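Long-range contact in botulinum neurotoxin type G (Clostridium botulinum, PDB 3MPP), which uses this receptor-binding domain to attach to the host cell surface, ahead of delivery of its light-chain protease into the cytosol: residues S328-I340 with Y393-R405. The protein carries 4 engineered substitutions. Residues are numbered along the deposited sequence; the frame is centred on the assembly and turned at random. Where two conformers were deposited one is given.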
loop_
_atom_site.group_PDB
_atom_site.type_symbol
_atom_site.label_atom_id
_atom_site.label_comp_id
_atom_site.label_asym_id
_atom_site.label_seq_id
_atom_site.Cartn_x
_atom_site.Cartn_y
_atom_site.Cartn_z
ATOM N N SER A 328 -2.578 -36.045 -6.413
ATOM C CA SER A 328 -1.606 -36.278 -5.349
ATOM C C SER A 328 -2.303 -36.634 -4.040
ATOM O O SER A 328 -3.333 -36.057 -3.695
ATOM C CB SER A 328 -0.719 -35.053 -5.140
ATOM O OG SER A 328 0.100 -35.235 -4.000
ATOM N N LYS A 329 -1.736 -37.584 -3.310
ATOM C CA LYS A 329 -2.238 -37.934 -1.988
ATOM C C LYS A 329 -1.340 -37.377 -0.870
ATOM O O LYS A 329 -1.533 -37.705 0.297
ATOM C CB LYS A 329 -2.346 -39.455 -1.840
ATOM C CG LYS A 329 -1.112 -40.092 -1.218
ATOM C CD LYS A 329 -1.381 -41.512 -0.746
ATOM C CE LYS A 329 -0.542 -41.851 0.481
ATOM N NZ LYS A 329 0.873 -41.398 0.348
ATOM N N GLU A 330 -0.353 -36.558 -1.229
ATOM C CA GLU A 330 0.541 -35.958 -0.233
ATOM C C GLU A 330 -0.081 -34.715 0.390
ATOM O O GLU A 330 -0.954 -34.090 -0.212
ATOM C CB GLU A 330 1.889 -35.586 -0.858
ATOM C CG GLU A 330 2.596 -36.750 -1.532
ATOM C CD GLU A 330 2.694 -37.961 -0.622
ATOM O OE1 GLU A 330 3.119 -37.798 0.544
ATOM O OE2 GLU A 330 2.343 -39.075 -1.070
ATOM N N ILE A 331 0.387 -34.366 1.589
ATOM C CA ILE A 331 -0.007 -33.145 2.275
ATOM C C ILE A 331 0.332 -31.921 1.424
ATOM O O ILE A 331 -0.496 -31.015 1.245
ATOM C CB ILE A 331 0.720 -33.025 3.652
ATOM C CG1 ILE A 331 0.216 -34.090 4.625
ATOM C CG2 ILE A 331 0.531 -31.661 4.254
ATOM C CD1 ILE A 331 1.105 -34.267 5.825
ATOM N N GLN A 332 1.556 -31.891 0.909
ATOM C CA GLN A 332 2.008 -30.763 0.093
ATOM C C GLN A 332 2.531 -31.266 -1.248
ATOM O O GLN A 332 3.108 -32.358 -1.344
ATOM C CB GLN A 332 3.109 -29.974 0.821
ATOM C CG GLN A 332 4.309 -30.848 1.220
ATOM C CD GLN A 332 5.453 -30.033 1.800
ATOM O OE1 GLN A 332 5.270 -28.889 2.219
ATOM N NE2 GLN A 332 6.639 -30.620 1.829
ATOM N N THR A 333 2.321 -30.484 -2.296
ATOM C CA THR A 333 2.845 -30.853 -3.605
ATOM C C THR A 333 3.403 -29.625 -4.297
ATOM O O THR A 333 2.880 -28.515 -4.141
ATOM C CB THR A 333 1.766 -31.511 -4.497
ATOM O OG1 THR A 333 1.150 -32.591 -3.788
ATOM C CG2 THR A 333 2.370 -32.033 -5.789
ATOM N N GLN A 334 4.481 -29.830 -5.043
ATOM C CA GLN A 334 5.098 -28.755 -5.807
ATOM C C GLN A 334 4.146 -28.331 -6.907
ATOM O O GLN A 334 3.508 -29.179 -7.537
ATOM C CB GLN A 334 6.433 -29.236 -6.390
ATOM C CG GLN A 334 7.529 -29.318 -5.334
ATOM C CD GLN A 334 8.384 -30.568 -5.459
ATOM O OE1 GLN A 334 7.877 -31.661 -5.669
ATOM N NE2 GLN A 334 9.688 -30.404 -5.318
ATOM N N LEU A 335 4.014 -27.023 -7.119
ATOM C CA LEU A 335 3.198 -26.528 -8.233
ATOM C C LEU A 335 3.933 -26.792 -9.536
ATOM O O LEU A 335 5.163 -26.723 -9.582
ATOM C CB LEU A 335 2.902 -25.020 -8.082
ATOM C CG LEU A 335 1.956 -24.710 -6.917
ATOM C CD1 LEU A 335 1.780 -23.202 -6.696
ATOM C CD2 LEU A 335 0.599 -25.388 -7.180
ATOM N N PHE A 336 3.165 -27.090 -10.586
ATOM C CA PHE A 336 3.685 -27.462 -11.901
ATOM C C PHE A 336 3.597 -26.243 -12.814
ATOM O O PHE A 336 2.503 -25.789 -13.133
ATOM C CB PHE A 336 2.832 -28.618 -12.448
ATOM C CG PHE A 336 3.208 -29.092 -13.852
ATOM C CD1 PHE A 336 4.535 -29.353 -14.203
ATOM C CD2 PHE A 336 2.214 -29.333 -14.796
ATOM C CE1 PHE A 336 4.863 -29.807 -15.490
ATOM C CE2 PHE A 336 2.529 -29.797 -16.089
ATOM C CZ PHE A 336 3.849 -30.034 -16.433
ATOM N N LEU A 337 4.740 -25.678 -13.200
ATOM C CA LEU A 337 4.725 -24.468 -14.023
ATOM C C LEU A 337 4.997 -24.953 -15.436
ATOM O O LEU A 337 6.099 -25.437 -15.714
ATOM C CB LEU A 337 5.792 -23.448 -13.552
ATOM C CG LEU A 337 5.807 -23.132 -12.052
ATOM C CD1 LEU A 337 6.863 -22.063 -11.673
ATOM C CD2 LEU A 337 4.412 -22.721 -11.576
ATOM N N ALA A 338 3.989 -24.872 -16.309
ATOM C CA ALA A 338 4.052 -25.559 -17.616
ATOM C C ALA A 338 3.337 -24.834 -18.766
ATOM O O ALA A 338 2.462 -23.992 -18.540
ATOM C CB ALA A 338 3.486 -26.968 -17.468
ATOM N N PRO A 339 3.706 -25.169 -20.009
ATOM C CA PRO A 339 2.915 -24.690 -21.147
ATOM C C PRO A 339 1.455 -25.116 -21.007
ATOM O O PRO A 339 1.152 -26.149 -20.395
ATOM C CB PRO A 339 3.546 -25.409 -22.357
ATOM C CG PRO A 339 4.934 -25.813 -21.895
ATOM C CD PRO A 339 4.816 -26.057 -20.412
ATOM N N ILE A 340 0.563 -24.328 -21.590
ATOM C CA ILE A 340 -0.862 -24.628 -21.572
ATOM C C ILE A 340 -1.137 -26.035 -22.079
ATOM O O ILE A 340 -0.550 -26.479 -23.073
ATOM C CB ILE A 340 -1.660 -23.630 -22.433
ATOM C CG1 ILE A 340 -1.265 -22.194 -22.084
ATOM C CG2 ILE A 340 -3.164 -23.854 -22.256
ATOM C CD1 ILE A 340 -1.265 -21.906 -20.590
ATOM N N TYR A 393 17.613 -31.113 0.243
ATOM C CA TYR A 393 16.266 -30.543 0.221
ATOM C C TYR A 393 16.241 -29.052 -0.141
ATOM O O TYR A 393 17.225 -28.326 0.062
ATOM C CB TYR A 393 15.568 -30.765 1.564
ATOM C CG TYR A 393 15.945 -29.761 2.624
ATOM C CD1 TYR A 393 15.291 -28.539 2.709
ATOM C CD2 TYR A 393 16.950 -30.034 3.545
ATOM C CE1 TYR A 393 15.629 -27.612 3.674
ATOM C CE2 TYR A 393 17.296 -29.111 4.520
ATOM C CZ TYR A 393 16.630 -27.902 4.580
ATOM O OH TYR A 393 16.959 -26.974 5.542
ATOM N N ASP A 394 15.104 -28.596 -0.662
ATOM C CA ASP A 394 14.956 -27.195 -1.063
ATOM C C ASP A 394 13.529 -26.711 -0.836
ATOM O O ASP A 394 12.619 -27.511 -0.601
ATOM C CB ASP A 394 15.313 -27.011 -2.536
ATOM C CG ASP A 394 16.782 -27.257 -2.815
ATOM O OD1 ASP A 394 17.172 -28.436 -2.962
ATOM O OD2 ASP A 394 17.543 -26.272 -2.894
ATOM N N ASN A 395 13.348 -25.397 -0.898
ATOM C CA ASN A 395 12.043 -24.792 -0.672
ATOM C C ASN A 395 11.390 -24.487 -2.015
ATOM O O ASN A 395 12.007 -23.865 -2.870
ATOM C CB ASN A 395 12.189 -23.521 0.184
ATOM C CG ASN A 395 12.644 -23.834 1.595
ATOM O OD1 ASN A 395 12.355 -24.916 2.108
ATOM N ND2 ASN A 395 13.354 -22.907 2.227
ATOM N N TYR A 396 10.151 -24.939 -2.196
ATOM C CA TYR A 396 9.471 -24.829 -3.486
ATOM C C TYR A 396 8.116 -24.149 -3.360
ATOM O O TYR A 396 7.433 -24.305 -2.346
ATOM C CB TYR A 396 9.250 -26.215 -4.100
ATOM C CG TYR A 396 10.515 -26.867 -4.587
ATOM C CD1 TYR A 396 10.985 -26.638 -5.874
ATOM C CD2 TYR A 396 11.246 -27.710 -3.761
ATOM C CE1 TYR A 396 12.146 -27.234 -6.331
ATOM C CE2 TYR A 396 12.408 -28.319 -4.212
ATOM C CZ TYR A 396 12.853 -28.070 -5.496
ATOM O OH TYR A 396 14.007 -28.661 -5.949
ATOM N N PHE A 397 7.763 -23.387 -4.395
ATOM C CA PHE A 397 6.408 -22.884 -4.633
ATOM C C PHE A 397 5.500 -24.113 -4.670
ATOM O O PHE A 397 5.670 -24.978 -5.522
ATOM C CB PHE A 397 6.425 -22.179 -6.000
ATOM C CG PHE A 397 5.191 -21.342 -6.322
ATOM C CD1 PHE A 397 4.451 -20.709 -5.328
ATOM C CD2 PHE A 397 4.826 -21.142 -7.661
ATOM C CE1 PHE A 397 3.333 -19.917 -5.661
ATOM C CE2 PHE A 397 3.723 -20.355 -8.001
ATOM C CZ PHE A 397 2.984 -19.734 -7.000
ATOM N N CYS A 398 4.554 -24.214 -3.734
ATOM C CA CYS A 398 3.767 -25.433 -3.614
ATOM C C CYS A 398 2.325 -25.111 -3.256
ATOM O O CYS A 398 1.981 -23.960 -3.006
ATOM C CB CYS A 398 4.359 -26.346 -2.521
ATOM S SG CYS A 398 4.102 -25.707 -0.846
ATOM N N ILE A 399 1.490 -26.143 -3.244
ATOM C CA ILE A 399 0.161 -26.057 -2.646
ATOM C C ILE A 399 0.136 -27.047 -1.486
ATOM O O ILE A 399 0.676 -28.155 -1.615
ATOM C CB ILE A 399 -0.957 -26.343 -3.687
ATOM C CG1 ILE A 399 -2.349 -26.171 -3.057
ATOM C CG2 ILE A 399 -0.798 -27.727 -4.306
ATOM C CD1 ILE A 399 -3.495 -26.062 -4.081
ATOM N N SER A 400 -0.442 -26.650 -0.345
ATOM C CA SER A 400 -0.445 -27.520 0.832
ATOM C C SER A 400 -1.735 -27.450 1.656
ATOM O O SER A 400 -2.294 -26.374 1.858
ATOM C CB SER A 400 0.756 -27.191 1.722
ATOM O OG SER A 400 0.783 -28.028 2.854
ATOM N N GLN A 401 -2.209 -28.610 2.103
ATOM C CA GLN A 401 -3.312 -28.693 3.051
ATOM C C GLN A 401 -2.914 -28.207 4.452
ATOM O O GLN A 401 -3.774 -27.987 5.296
ATOM C CB GLN A 401 -3.789 -30.148 3.174
ATOM C CG GLN A 401 -4.028 -30.850 1.860
ATOM C CD GLN A 401 -5.421 -30.623 1.309
ATOM O OE1 GLN A 401 -6.042 -31.541 0.771
ATOM N NE2 GLN A 401 -5.919 -29.398 1.436
ATOM N N TRP A 402 -1.612 -28.076 4.706
ATOM C CA TRP A 402 -1.120 -27.617 6.010
ATOM C C TRP A 402 -1.689 -26.243 6.361
ATOM O O TRP A 402 -1.990 -25.954 7.524
ATOM C CB TRP A 402 0.411 -27.575 5.993
ATOM C CG TRP A 402 1.063 -26.680 7.023
ATOM C CD1 TRP A 402 1.701 -25.498 6.786
ATOM C CD2 TRP A 402 1.154 -26.904 8.442
ATOM N NE1 TRP A 402 2.178 -24.971 7.960
ATOM C CE2 TRP A 402 1.855 -25.815 8.991
ATOM C CE3 TRP A 402 0.716 -27.922 9.296
ATOM C CZ2 TRP A 402 2.127 -25.711 10.359
ATOM C CZ3 TRP A 402 0.983 -27.811 10.660
ATOM C CH2 TRP A 402 1.686 -26.724 11.170
ATOM N N TYR A 403 -1.851 -25.411 5.341
ATOM C CA TYR A 403 -2.316 -24.036 5.532
ATOM C C TYR A 403 -3.805 -23.926 5.871
ATOM O O TYR A 403 -4.266 -22.873 6.307
ATOM C CB TYR A 403 -2.000 -23.198 4.301
ATOM C CG TYR A 403 -0.513 -23.057 4.009
ATOM C CD1 TYR A 403 0.350 -22.428 4.915
ATOM C CD2 TYR A 403 0.019 -23.533 2.813
ATOM C CE1 TYR A 403 1.704 -22.287 4.624
ATOM C CE2 TYR A 403 1.358 -23.407 2.523
ATOM C CZ TYR A 403 2.194 -22.775 3.417
ATOM O OH TYR A 403 3.518 -22.655 3.087
ATOM N N LEU A 404 -4.548 -25.013 5.684
ATOM C CA LEU A 404 -5.971 -25.028 6.017
ATOM C C LEU A 404 -6.236 -25.630 7.393
ATOM O O LEU A 404 -7.370 -25.610 7.872
ATOM C CB LEU A 404 -6.774 -25.798 4.957
ATOM C CG LEU A 404 -6.788 -25.126 3.577
ATOM C CD1 LEU A 404 -7.772 -25.811 2.694
ATOM C CD2 LEU A 404 -7.157 -23.663 3.725
ATOM N N ARG A 405 -5.203 -26.194 8.015
ATOM C CA ARG A 405 -5.365 -26.787 9.344
ATOM C C ARG A 405 -5.698 -25.751 10.415
ATOM O O ARG A 405 -5.060 -24.700 10.511
ATOM C CB ARG A 405 -4.130 -27.603 9.738
ATOM C CG ARG A 405 -3.935 -28.807 8.813
ATOM C CD ARG A 405 -2.877 -29.762 9.318
ATOM N NE ARG A 405 -3.177 -30.316 10.639
ATOM C CZ ARG A 405 -2.399 -31.209 11.240
ATOM N NH1 ARG A 405 -1.306 -31.634 10.615
ATOM N NH2 ARG A 405 -2.705 -31.677 12.449
HETATM O O HOH W 1 3.403 -27.827 3.978
HETATM O O HOH W 2 6.771 -25.231 -8.025
#
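Strands 332-334 and 394-400 pair antiparallel, with their axes 140° apart. Thr333 and Ile399 form a hydrogen-bonded pair, with Thr333 N to Ile399 O and Ile399 N to Thr333 O both at 2.9 Å. The ladder extends one bond each way, from Leu335 N to Phe397 O and from Gln401 N to Ile331 O (3.1 Å). Beyond Leu335 the strands part. There a water donates to both Leu335 O and Phe397 O.

Leu335 carries the apolar side of the contact. Its CD1 sits over the centre of the Phe397 ring, 3.5 Å from the centroid, in a CH-pi contact. The other branch, CD2, packs on Ile399 CB at 3.9 Å. Phe397 CG is anti to the backbone N (chi1 -168°), which turns one ring face to Leu335; Leu337 CD2 reaches the ring edge. Phe377 and Trp420 also meet this ring, within the C-terminal beta-trefoil subdomain.

The Gln334 chain bends at chi2 and lays NE2 over one face of the Tyr396 ring, toward its rim, 3.5 Å from Tyr396 CD2. The amide plane stands nearly upright on the ring, 81° from it.

Gln332 and Ser400 share one face of the sheet. A water bridges Gln332 OE1 and Ser400 OG, while Gln332 NE2 bonds to Lys381 O. Ser400 OG accepts a bond from Trp402 N at 3.0 Å, forming an ST turn. Ile331 CG2 lies near Trp402 CB.

Ser400, Gln401, Trp402 and Tyr403 make up the inferred ganglioside-binding motif. Its first two residues are tied to segment 328-340: Gln401 by its backbone N, Ser400 through water. The ST turn links this pairing to Trp402, the probable ganglioside-binding residue, whose ring leads away from segment 328-340. The contact thus joins a buried apolar packing to the start of a probable receptor site.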